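Local structure of putative NAD(P)H-flavin oxidoreductase (Streptococcus pyogenes serotype M1, 2HAY) at residues D40-S45 and W54-L59; K92-R95 and A100-N103; V177-A182 and I187-E192. The protein binds flavin mononucleotide and, as a member of the nitroreductase family, probably uses NADH or NADPH to reduce acceptors through that flavin. All coordinates share one frame; numbering follows the deposited sequence.

Contact 1 of 3, residues D40-S45 and W54-L59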
ATOM      1  N   ASP B  40     -11.791  -1.133  10.603  1.00 26.47           N
ATOM      2  CA  ASP B  40     -12.786  -1.128   9.520  1.00 26.53           C
ATOM      3  C   ASP B  40     -12.185  -0.583   8.227  1.00 26.18           C
ATOM      4  O   ASP B  40     -12.511  -1.076   7.159  1.00 26.46           O
ATOM      5  CB  ASP B  40     -13.981  -0.289   9.909  1.00 26.91           C
ATOM      6  CG  ASP B  40     -15.070  -1.103  10.612  1.00 30.14           C
ATOM      7  OD1 ASP B  40     -16.101  -0.499  10.951  1.00 31.96           O
ATOM      8  OD2 ASP B  40     -14.911  -2.332  10.824  1.00 30.31           O
ATOM      9  N   ALA B  41     -11.265   0.382   8.340  1.00 25.25           N
ATOM     10  CA  ALA B  41     -10.560   0.944   7.183  1.00 25.88           C
ATOM     11  C   ALA B  41      -9.690  -0.104   6.474  1.00 25.61           C
ATOM     12  O   ALA B  41      -9.649  -0.160   5.243  1.00 25.78           O
ATOM     13  CB  ALA B  41      -9.711   2.184   7.597  1.00 24.60           C
ATOM     14  N   ALA B  42      -9.008  -0.941   7.259  1.00 26.01           N
ATOM     15  CA  ALA B  42      -8.224  -2.067   6.722  1.00 25.23           C
ATOM     16  C   ALA B  42      -9.145  -3.125   6.113  1.00 25.57           C
ATOM     17  O   ALA B  42      -8.967  -3.569   4.981  1.00 25.43           O
ATOM     18  CB  ALA B  42      -7.372  -2.664   7.833  1.00 25.11           C
ATOM     19  N   TRP B  43     -10.154  -3.530   6.869  1.00 26.51           N
ATOM     20  CA  TRP B  43     -11.062  -4.576   6.426  1.00 25.89           C
ATOM     21  C   TRP B  43     -11.752  -4.233   5.107  1.00 25.93           C
ATOM     22  O   TRP B  43     -11.939  -5.105   4.263  1.00 26.46           O
ATOM     23  CB  TRP B  43     -12.104  -4.811   7.517  1.00 26.70           C
ATOM     24  CG  TRP B  43     -13.221  -5.747   7.163  1.00 26.26           C
ATOM     25  CD1 TRP B  43     -13.113  -7.044   6.744  1.00 29.05           C
ATOM     26  CD2 TRP B  43     -14.621  -5.465   7.236  1.00 28.47           C
ATOM     27  NE1 TRP B  43     -14.371  -7.588   6.535  1.00 28.58           N
ATOM     28  CE2 TRP B  43     -15.311  -6.642   6.836  1.00 27.03           C
ATOM     29  CE3 TRP B  43     -15.364  -4.332   7.608  1.00 28.58           C
ATOM     30  CZ2 TRP B  43     -16.712  -6.716   6.793  1.00 29.08           C
ATOM     31  CZ3 TRP B  43     -16.754  -4.395   7.557  1.00 29.76           C
ATOM     32  CH2 TRP B  43     -17.420  -5.587   7.150  1.00 29.63           C
ATOM     33  N   LEU B  44     -12.170  -2.973   4.968  1.00 26.33           N
ATOM     34  CA  LEU B  44     -12.917  -2.462   3.800  1.00 25.01           C
ATOM     35  C   LEU B  44     -12.054  -2.027   2.628  1.00 24.84           C
ATOM     36  O   LEU B  44     -12.592  -1.670   1.567  1.00 23.76           O
ATOM     37  CB  LEU B  44     -13.801  -1.287   4.211  1.00 24.90           C
ATOM     38  CG  LEU B  44     -14.994  -1.770   5.051  1.00 27.91           C
ATOM     39  CD1 LEU B  44     -15.873  -0.655   5.555  1.00 26.42           C
ATOM     40  CD2 LEU B  44     -15.785  -2.758   4.236  1.00 28.57           C
ATOM     41  N   SER B  45     -10.736  -2.055   2.823  1.00 24.18           N
ATOM     42  CA  SER B  45      -9.777  -1.792   1.752  1.00 25.12           C
ATOM     43  C   SER B  45      -9.910  -2.745   0.566  1.00 24.41           C
ATOM     44  O   SER B  45     -10.214  -3.917   0.744  1.00 24.88           O
ATOM     45  CB  SER B  45      -8.329  -1.881   2.245  1.00 23.72           C
ATOM     46  OG  SER B  45      -8.051  -0.851   3.151  1.00 26.39           O
ATOM     47  N   TRP B  54      -5.293 -11.475   3.844  1.00 23.86           N
ATOM     48  CA  TRP B  54      -4.629 -10.643   4.854  1.00 23.40           C
ATOM     49  C   TRP B  54      -5.367 -10.770   6.167  1.00 23.97           C
ATOM     50  O   TRP B  54      -6.554 -11.188   6.190  1.00 24.26           O
ATOM     51  CB  TRP B  54      -4.592  -9.166   4.409  1.00 23.56           C
ATOM     52  CG  TRP B  54      -5.954  -8.535   4.030  1.00 23.35           C
ATOM     53  CD1 TRP B  54      -7.208  -8.918   4.481  1.00 22.85           C
ATOM     54  CD2 TRP B  54      -6.171  -7.407   3.170  1.00 22.96           C
ATOM     55  NE1 TRP B  54      -8.167  -8.094   3.960  1.00 23.75           N
ATOM     56  CE2 TRP B  54      -7.570  -7.163   3.147  1.00 24.16           C
ATOM     57  CE3 TRP B  54      -5.319  -6.571   2.420  1.00 24.91           C
ATOM     58  CZ2 TRP B  54      -8.143  -6.132   2.398  1.00 23.45           C
ATOM     59  CZ3 TRP B  54      -5.891  -5.538   1.668  1.00 24.99           C
ATOM     60  CH2 TRP B  54      -7.295  -5.321   1.675  1.00 23.77           C
ATOM     61  N   ARG B  55      -4.669 -10.442   7.255  1.00 23.84           N
ATOM     62  CA  ARG B  55      -5.281 -10.326   8.563  1.00 24.84           C
ATOM     63  C   ARG B  55      -4.651  -9.167   9.270  1.00 25.54           C
ATOM     64  O   ARG B  55      -3.475  -8.858   9.039  1.00 25.02           O
ATOM     65  CB  ARG B  55      -5.098 -11.598   9.421  1.00 23.93           C
ATOM     66  CG  ARG B  55      -5.689 -12.855   8.792  1.00 25.15           C
ATOM     67  CD  ARG B  55      -5.918 -13.989   9.781  1.00 25.96           C
ATOM     68  NE  ARG B  55      -4.663 -14.540  10.241  1.00 27.14           N
ATOM     69  CZ  ARG B  55      -4.145 -14.358  11.458  1.00 28.07           C
ATOM     70  NH1 ARG B  55      -2.985 -14.948  11.773  1.00 29.42           N
ATOM     71  NH2 ARG B  55      -4.788 -13.637  12.375  1.00 25.97           N
ATOM     72  N   PHE B  56      -5.426  -8.549  10.154  1.00 25.44           N
ATOM     73  CA  PHE B  56      -4.923  -7.436  10.911  1.00 27.38           C
ATOM     74  C   PHE B  56      -5.084  -7.772  12.369  1.00 27.95           C
ATOM     75  O   PHE B  56      -6.203  -8.007  12.836  1.00 29.11           O
ATOM     76  CB  PHE B  56      -5.660  -6.169  10.491  1.00 27.25           C
ATOM     77  CG  PHE B  56      -5.585  -5.945   9.015  1.00 28.70           C
ATOM     78  CD1 PHE B  56      -4.438  -5.396   8.445  1.00 27.11           C
ATOM     79  CD2 PHE B  56      -6.617  -6.368   8.182  1.00 26.83           C
ATOM     80  CE1 PHE B  56      -4.340  -5.253   7.051  1.00 29.19           C
ATOM     81  CE2 PHE B  56      -6.520  -6.217   6.809  1.00 26.75           C
ATOM     82  CZ  PHE B  56      -5.373  -5.648   6.248  1.00 24.64           C
ATOM     83  N   VAL B  57      -3.963  -7.881  13.070  1.00 28.01           N
ATOM     84  CA  VAL B  57      -4.047  -8.306  14.464  1.00 27.76           C
ATOM     85  C   VAL B  57      -3.573  -7.277  15.474  1.00 27.58           C
ATOM     86  O   VAL B  57      -2.475  -6.737  15.371  1.00 26.60           O
ATOM     87  CB  VAL B  57      -3.590  -9.791  14.761  1.00 28.16           C
ATOM     88  CG1 VAL B  57      -3.149 -10.576  13.505  1.00 28.51           C
ATOM     89  CG2 VAL B  57      -2.655  -9.928  16.043  1.00 28.55           C
ATOM     90  N   VAL B  58      -4.461  -6.998  16.424  1.00 27.17           N
ATOM     91  CA  VAL B  58      -4.142  -6.088  17.506  1.00 27.81           C
ATOM     92  C   VAL B  58      -3.332  -6.844  18.534  1.00 27.81           C
ATOM     93  O   VAL B  58      -3.844  -7.744  19.207  1.00 28.35           O
ATOM     94  CB  VAL B  58      -5.403  -5.431  18.092  1.00 27.38           C
ATOM     95  CG1 VAL B  58      -5.032  -4.472  19.202  1.00 28.10           C
ATOM     96  CG2 VAL B  58      -6.181  -4.688  16.971  1.00 28.16           C
ATOM     97  N   LEU B  59      -2.055  -6.496  18.618  1.00 28.13           N
ATOM     98  CA  LEU B  59      -1.135  -7.165  19.533  1.00 29.20           C
ATOM     99  C   LEU B  59      -1.095  -6.389  20.854  1.00 29.82           C
ATOM    100  O   LEU B  59      -0.339  -5.433  20.995  1.00 29.81           O
ATOM    101  CB  LEU B  59       0.279  -7.282  18.938  1.00 28.11           C
ATOM    102  CG  LEU B  59       1.274  -8.058  19.819  1.00 29.48           C
ATOM    103  CD1 LEU B  59       0.779  -9.462  20.120  1.00 27.14           C
ATOM    104  CD2 LEU B  59       2.649  -8.118  19.178  1.00 29.96           C
TER
HETATM  105  O   HOH W   1     -11.039  -7.795   4.211  1.00 19.76           O
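The methyl of Ala-42 sits over one face of the Phe-56 ring: CB of Ala-42 is 3.7 Å from the ring centroid and only 7° off the ring normal, a CH-pi contact. Phe-56 reaches this place with CG anti to its carbonyl carbon (chi1 -54°). Trp-54, two residues earlier on the same side of strand 54-59, has CG between its backbone N and carbonyl carbon (chi1 54°), and its six-membered ring reaches Ser-45. There CH2 of Trp-54 meets O of Ser-45 at 3.4 Å, the oxygen lying at the ring edge near its plane, while CB of Ser-45 is 3.6 Å from the same CH2. CZ of Phe-56 also lies over the rim of one indole face, while CE2 of Trp-54 sits at the edge of the phenyl ring, in its plane. No direct hydrogen bond joins the segments; one water accepts from NE1 of Trp-54 (2.9 Å) and donates to O of Trp-43 (2.8 Å). Trp-43 turns its indole NE1 to the backbone O of Lys-214 of the second subunit. Helix 32-43 thus packs on strand 54-59, where a parallel strand of the second subunit extends the sheet, consistent with the intertwined nitroreductase dimer.

Contact 2 of 3, residues K92-R95 and A100-N103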
ATOM      1  N   LYS B  92       0.263 -16.778   2.292  1.00 24.65           N
ATOM      2  CA  LYS B  92       1.241 -17.419   1.407  1.00 25.00           C
ATOM      3  C   LYS B  92       0.521 -18.280   0.401  1.00 24.69           C
ATOM      4  O   LYS B  92      -0.637 -18.656   0.602  1.00 23.89           O
ATOM      5  CB  LYS B  92       2.202 -18.315   2.213  1.00 24.87           C
ATOM      6  CG  LYS B  92       3.077 -17.530   3.202  1.00 24.85           C
ATOM      7  CD  LYS B  92       3.982 -18.477   3.967  1.00 26.76           C
ATOM      8  CE  LYS B  92       5.114 -17.716   4.694  1.00 27.39           C
ATOM      9  NZ  LYS B  92       5.861 -18.660   5.600  1.00 30.49           N
ATOM     10  N   HIS B  93       1.202 -18.598  -0.682  1.00 25.28           N
ATOM     11  CA  HIS B  93       0.688 -19.596  -1.623  1.00 26.26           C
ATOM     12  C   HIS B  93      -0.658 -19.279  -2.273  1.00 25.94           C
ATOM     13  O   HIS B  93      -1.462 -20.169  -2.566  1.00 25.21           O
ATOM     14  CB  HIS B  93       0.673 -20.962  -0.944  1.00 25.78           C
ATOM     15  CG  HIS B  93       2.027 -21.398  -0.494  1.00 28.24           C
ATOM     16  ND1 HIS B  93       3.057 -21.657  -1.382  1.00 30.99           N
ATOM     17  CD2 HIS B  93       2.525 -21.618   0.744  1.00 26.40           C
ATOM     18  CE1 HIS B  93       4.129 -22.029  -0.704  1.00 31.64           C
ATOM     19  NE2 HIS B  93       3.837 -22.001   0.587  1.00 31.41           N
ATOM     20  N   ALA B  94      -0.892 -17.997  -2.524  1.00 26.87           N
ATOM     21  CA  ALA B  94      -2.143 -17.594  -3.169  1.00 27.00           C
ATOM     22  C   ALA B  94      -2.023 -17.741  -4.684  1.00 26.81           C
ATOM     23  O   ALA B  94      -2.181 -16.770  -5.417  1.00 27.13           O
ATOM     24  CB  ALA B  94      -2.546 -16.143  -2.724  1.00 26.90           C
ATOM     25  N   ARG B  95      -1.758 -18.973  -5.141  1.00 26.54           N
ATOM     26  CA  ARG B  95      -1.612 -19.291  -6.553  1.00 26.12           C
ATOM     27  C   ARG B  95      -3.007 -19.343  -7.184  1.00 27.02           C
ATOM     28  O   ARG B  95      -3.990 -19.590  -6.492  1.00 26.62           O
ATOM     29  CB  ARG B  95      -0.911 -20.656  -6.698  1.00 25.92           C
ATOM     30  CG  ARG B  95      -0.188 -20.876  -8.036  1.00 26.83           C
ATOM     31  CD  ARG B  95       0.706 -22.125  -7.974  1.00 25.66           C
ATOM     32  NE  ARG B  95       1.293 -22.439  -9.263  1.00 25.83           N
ATOM     33  CZ  ARG B  95       0.740 -23.230 -10.186  1.00 26.95           C
ATOM     34  NH1 ARG B  95      -0.443 -23.812  -9.967  1.00 26.14           N
ATOM     35  NH2 ARG B  95       1.366 -23.426 -11.342  1.00 24.77           N
ATOM     36  N   ALA B 100      -7.776 -20.455  -1.460  1.00 29.66           N
ATOM     37  CA  ALA B 100      -8.016 -19.009  -1.235  1.00 28.96           C
ATOM     38  C   ALA B 100      -8.571 -18.261  -2.467  1.00 28.66           C
ATOM     39  O   ALA B 100      -9.553 -17.513  -2.349  1.00 28.34           O
ATOM     40  CB  ALA B 100      -6.768 -18.299  -0.670  1.00 28.54           C
ATOM     41  N   ILE B 101      -7.955 -18.459  -3.637  1.00 28.36           N
ATOM     42  CA  ILE B 101      -8.415 -17.772  -4.860  1.00 28.63           C
ATOM     43  C   ILE B 101      -9.829 -18.234  -5.234  1.00 28.95           C
ATOM     44  O   ILE B 101     -10.668 -17.431  -5.630  1.00 29.59           O
ATOM     45  CB  ILE B 101      -7.416 -17.864  -6.071  1.00 27.99           C
ATOM     46  CG1 ILE B 101      -6.464 -16.656  -6.117  1.00 29.48           C
ATOM     47  CG2 ILE B 101      -8.146 -17.747  -7.380  1.00 24.82           C
ATOM     48  CD1 ILE B 101      -5.326 -16.769  -5.224  1.00 34.85           C
ATOM     49  N   LYS B 102     -10.085 -19.527  -5.077  1.00 29.77           N
ATOM     50  CA  LYS B 102     -11.409 -20.112  -5.334  1.00 30.21           C
ATOM     51  C   LYS B 102     -12.481 -19.548  -4.389  1.00 30.46           C
ATOM     52  O   LYS B 102     -13.596 -19.248  -4.799  1.00 30.08           O
ATOM     53  CB  LYS B 102     -11.339 -21.636  -5.208  1.00 30.36           C
ATOM     54  CG  LYS B 102     -12.571 -22.349  -5.733  1.00 30.53           C
ATOM     55  CD  LYS B 102     -12.524 -23.835  -5.479  1.00 34.37           C
ATOM     56  CE  LYS B 102     -13.915 -24.451  -5.717  1.00 35.53           C
ATOM     57  NZ  LYS B 102     -13.820 -25.936  -5.876  1.00 39.79           N
ATOM     58  N   ASN B 103     -12.127 -19.385  -3.123  1.00 31.12           N
ATOM     59  CA  ASN B 103     -13.068 -18.866  -2.151  1.00 31.87           C
ATOM     60  C   ASN B 103     -13.425 -17.405  -2.393  1.00 31.70           C
ATOM     61  O   ASN B 103     -14.517 -16.970  -2.059  1.00 32.23           O
ATOM     62  CB  ASN B 103     -12.534 -19.069  -0.739  1.00 32.42           C
ATOM     63  CG  ASN B 103     -12.503 -20.529  -0.333  1.00 33.72           C
ATOM     64  OD1 ASN B 103     -13.304 -21.339  -0.804  1.00 36.28           O
ATOM     65  ND2 ASN B 103     -11.587 -20.868   0.564  1.00 35.08           N
TER
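Ile-101 pushes its CD1 methyl against the backbone of the 92-95 loop, 3.2 Å from O of Ala-94 and 3.4 Å from O of Arg-95. The same methyl lies 3.8 Å from CB of Ala-94, so one carbon makes all the closest approaches. The branch is set by chi1 of -93°, well off a staggered value, with CG2 anti to the backbone N and CG1 directed at the loop. Ala-94 is the centre of an inverse gamma turn (phi -84°, psi 60°), whose closing bond from N of Arg-95 to O of His-93 is weak at 2.9 Å. The turn lies in the connection from strand 84-91 into helix 99-106; after it the C=O of Arg-95 points toward that helix, while the methyl meets O of Ala-94 from the side of its C=O bond. Both oxygens have polar partners too: Gln-127 NE2 bonds to O of Ala-94, and Ser-98 OG to O of Arg-95. Ser-98 OG also bonds to N of Ile-101, tying loop to helix. Farther out, Leu-51, Leu-120 and Tyr-123 pack on Ile-101, and the guanidinium of Arg-95 forms salt bridges with Asp-97 and Asp-135.

Contact 3 of 3, residues V177-A182 and I187-E192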
ATOM      1  N   VAL B 177      10.724 -12.752  13.792  1.00 27.83           N
ATOM      2  CA  VAL B 177       9.424 -12.283  14.292  1.00 27.34           C
ATOM      3  C   VAL B 177       8.320 -13.249  13.909  1.00 27.47           C
ATOM      4  O   VAL B 177       7.448 -13.556  14.736  1.00 27.39           O
ATOM      5  CB  VAL B 177       9.132 -10.832  13.819  1.00 27.05           C
ATOM      6  CG1 VAL B 177       7.704 -10.446  14.119  1.00 27.01           C
ATOM      7  CG2 VAL B 177      10.092  -9.876  14.531  1.00 26.84           C
ATOM      8  N   ASN B 178       8.367 -13.733  12.664  1.00 26.49           N
ATOM      9  CA  ASN B 178       7.532 -14.848  12.230  1.00 26.38           C
ATOM     10  C   ASN B 178       7.649 -16.056  13.148  1.00 25.75           C
ATOM     11  O   ASN B 178       6.656 -16.676  13.489  1.00 25.18           O
ATOM     12  CB  ASN B 178       7.856 -15.257  10.791  1.00 25.75           C
ATOM     13  CG  ASN B 178       7.085 -14.424   9.749  1.00 26.27           C
ATOM     14  OD1 ASN B 178       5.988 -13.963  10.011  1.00 26.57           O
ATOM     15  ND2 ASN B 178       7.659 -14.269   8.554  1.00 25.06           N
ATOM     16  N   HIS B 179       8.863 -16.392  13.550  1.00 25.40           N
ATOM     17  CA  HIS B 179       8.994 -17.526  14.428  1.00 26.18           C
ATOM     18  C   HIS B 179       8.472 -17.277  15.828  1.00 25.94           C
ATOM     19  O   HIS B 179       7.958 -18.206  16.455  1.00 26.09           O
ATOM     20  CB  HIS B 179      10.403 -18.123  14.382  1.00 26.55           C
ATOM     21  CG  HIS B 179      10.650 -18.885  13.116  1.00 27.95           C
ATOM     22  ND1 HIS B 179      10.946 -18.261  11.923  1.00 28.22           N
ATOM     23  CD2 HIS B 179      10.584 -20.208  12.841  1.00 28.77           C
ATOM     24  CE1 HIS B 179      11.065 -19.164  10.970  1.00 28.61           C
ATOM     25  NE2 HIS B 179      10.866 -20.354  11.504  1.00 30.49           N
ATOM     26  N   ILE B 180       8.553 -16.035  16.300  1.00 25.47           N
ATOM     27  CA  ILE B 180       8.001 -15.699  17.614  1.00 25.71           C
ATOM     28  C   ILE B 180       6.485 -15.784  17.544  1.00 25.28           C
ATOM     29  O   ILE B 180       5.859 -16.319  18.445  1.00 25.29           O
ATOM     30  CB  ILE B 180       8.475 -14.303  18.107  1.00 26.71           C
ATOM     31  CG1 ILE B 180       9.956 -14.348  18.489  1.00 26.97           C
ATOM     32  CG2 ILE B 180       7.630 -13.775  19.297  1.00 26.31           C
ATOM     33  CD1 ILE B 180      10.618 -12.961  18.419  1.00 28.25           C
ATOM     34  N   LEU B 181       5.913 -15.291  16.447  1.00 25.32           N
ATOM     35  CA  LEU B 181       4.466 -15.270  16.261  1.00 25.98           C
ATOM     36  C   LEU B 181       3.888 -16.661  16.089  1.00 26.30           C
ATOM     37  O   LEU B 181       2.849 -16.968  16.660  1.00 26.07           O
ATOM     38  CB  LEU B 181       4.056 -14.395  15.074  1.00 25.29           C
ATOM     39  CG  LEU B 181       4.327 -12.892  15.152  1.00 26.34           C
ATOM     40  CD1 LEU B 181       3.736 -12.188  13.913  1.00 24.44           C
ATOM     41  CD2 LEU B 181       3.791 -12.317  16.441  1.00 23.99           C
ATOM     42  N   ALA B 182       4.557 -17.493  15.300  1.00 26.65           N
ATOM     43  CA  ALA B 182       4.145 -18.900  15.181  1.00 27.73           C
ATOM     44  C   ALA B 182       4.261 -19.639  16.520  1.00 28.48           C
ATOM     45  O   ALA B 182       3.378 -20.407  16.888  1.00 28.68           O
ATOM     46  CB  ALA B 182       4.939 -19.602  14.105  1.00 27.02           C
ATOM     47  N   ILE B 187       0.166 -16.726  14.317  1.00 30.73           N
ATOM     48  CA  ILE B 187       0.040 -16.999  12.899  1.00 29.90           C
ATOM     49  C   ILE B 187       0.282 -18.475  12.640  1.00 30.44           C
ATOM     50  O   ILE B 187       0.867 -19.180  13.471  1.00 29.73           O
ATOM     51  CB  ILE B 187       1.010 -16.143  12.038  1.00 29.91           C
ATOM     52  CG1 ILE B 187       2.475 -16.491  12.310  1.00 28.91           C
ATOM     53  CG2 ILE B 187       0.730 -14.637  12.194  1.00 30.14           C
ATOM     54  CD1 ILE B 187       3.435 -15.855  11.335  1.00 29.77           C
ATOM     55  N   ASP B 188      -0.217 -18.962  11.504  1.00 30.86           N
ATOM     56  CA  ASP B 188       0.218 -20.264  10.995  1.00 31.08           C
ATOM     57  C   ASP B 188       1.292 -20.007   9.925  1.00 30.41           C
ATOM     58  O   ASP B 188       0.965 -19.658   8.801  1.00 30.54           O
ATOM     59  CB  ASP B 188      -0.959 -21.055  10.420  1.00 31.40           C
ATOM     60  CG  ASP B 188      -0.531 -22.390   9.808  1.00 33.69           C
ATOM     61  OD1 ASP B 188       0.662 -22.759   9.881  1.00 35.71           O
ATOM     62  OD2 ASP B 188      -1.397 -23.087   9.246  1.00 38.83           O
ATOM     63  N   LEU B 189       2.561 -20.181  10.292  1.00 29.62           N
ATOM     64  CA  LEU B 189       3.692 -19.876   9.409  1.00 30.26           C
ATOM     65  C   LEU B 189       3.688 -20.629   8.067  1.00 29.46           C
ATOM     66  O   LEU B 189       4.318 -20.207   7.085  1.00 28.72           O
ATOM     67  CB  LEU B 189       5.018 -20.144  10.118  1.00 30.86           C
ATOM     68  CG  LEU B 189       6.063 -19.014  10.170  1.00 34.46           C
ATOM     69  CD1 LEU B 189       7.492 -19.562  10.352  1.00 32.52           C
ATOM     70  CD2 LEU B 189       5.958 -18.003   8.979  1.00 35.15           C
ATOM     71  N   GLU B 190       3.005 -21.754   8.013  1.00 29.19           N
ATOM     72  CA  GLU B 190       2.913 -22.469   6.738  1.00 29.21           C
ATOM     73  C   GLU B 190       1.900 -21.814   5.780  1.00 29.18           C
ATOM     74  O   GLU B 190       1.954 -22.047   4.580  1.00 30.28           O
ATOM     75  CB  GLU B 190       2.619 -23.961   6.968  1.00 29.90           C
ATOM     76  CG  GLU B 190       3.568 -24.666   7.980  1.00 31.05           C
ATOM     77  CD  GLU B 190       5.030 -24.879   7.484  1.00 34.62           C
ATOM     78  OE1 GLU B 190       5.874 -25.277   8.335  1.00 37.97           O
ATOM     79  OE2 GLU B 190       5.358 -24.672   6.275  1.00 33.64           O
ATOM     80  N   LYS B 191       1.003 -20.983   6.319  0.50 28.76           N
ATOM     81  CA  LYS B 191      -0.081 -20.388   5.528  0.50 28.40           C
ATOM     82  C   LYS B 191       0.043 -18.876   5.318  0.50 27.65           C
ATOM     83  O   LYS B 191      -0.618 -18.332   4.448  0.50 27.30           O
ATOM     84  CB  LYS B 191      -1.449 -20.694   6.167  0.50 28.42           C
ATOM     85  CG  LYS B 191      -1.939 -22.137   5.963  0.50 29.36           C
ATOM     86  CD  LYS B 191      -3.206 -22.428   6.774  0.50 28.59           C
ATOM     87  CE  LYS B 191      -3.562 -23.901   6.725  0.50 30.61           C
ATOM     88  NZ  LYS B 191      -4.579 -24.259   7.760  0.50 31.23           N
ATOM     89  N   GLU B 192       0.884 -18.223   6.121  1.00 27.17           N
ATOM     90  CA  GLU B 192       0.925 -16.763   6.249  1.00 27.14           C
ATOM     91  C   GLU B 192       2.233 -16.281   6.887  1.00 26.92           C
ATOM     92  O   GLU B 192       2.986 -17.064   7.499  1.00 26.39           O
ATOM     93  CB  GLU B 192      -0.286 -16.226   7.038  1.00 26.77           C
ATOM     94  CG  GLU B 192      -0.307 -16.533   8.531  1.00 27.04           C
ATOM     95  CD  GLU B 192      -1.706 -16.493   9.170  1.00 28.35           C
ATOM     96  OE1 GLU B 192      -2.669 -15.866   8.618  1.00 30.18           O
ATOM     97  OE2 GLU B 192      -1.850 -17.123  10.237  1.00 30.09           O
TER
HETATM   98  O   HOH W   2       1.477 -21.570  14.795  1.00 43.74           O
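OD1 of Asn-178 accepts from the backbone N of Ile-194, and CD1 of Ile-187 comes to within 3.4 Å of that same amide oxygen. Ile-187 arrives there with CG1 between its backbone N and carbonyl carbon (chi1 65°), which also lays CG1 3.8 Å from CB of Leu-181. Leu-189 carries the other half of the interface, its two methyls parting against the helix. CD1 rests over one face of the His-179 imidazole, 3.8 Å from the centroid and 17° off the normal, as a CH-pi contact; CD2 lies 3.8 Å from CB of Asn-178. At the base of the same side chain, CB of Leu-189 touches CB of Ala-182 at 4.0 Å. ND1 of His-179 bonds to O of Asp-175 one turn earlier. Leu-189 is presented by an Asx turn, in which OD1 of Asp-188 accepts from N of Glu-190, the donor standing above the carboxylate plane. OE2 of Glu-192 takes the backbone N of Asp-188 at 2.8 Å on its anti lone pair, with an N-H...O angle of 165°, a bond that ties the start of strand 192-201 back to the loop before it. The loop thus folds back on helix 174-183 before entering strand 192-201; Leu-181 packs on Ile-194 of that strand and on Leu-87 of strand 84-91, while Ile-187 meets Ile-89 of the latter.

How the contacts relate
Contacts 1 and 3 touch directly although their centres are about 17 Å apart: NE of Arg-55 forms a 2.9 Å salt bridge with OE1 of Glu-192. Contact 2 meets contact 3 through Lys-92, where NZ of Lys-92 probably bonds to O of Leu-189 (2.6 Å) and N of Lys-92 to O of Lys-191 (2.8 Å). Contacts 1 and 2 do not touch, their nearest atoms being about 8 Å apart, so contact 3 links them. None of the three contacts forms part of the flavin pocket, yet the side chain of Trp-54 comes within about 7 Å of a bound FMN and that of Ile-101 within about 12 Å.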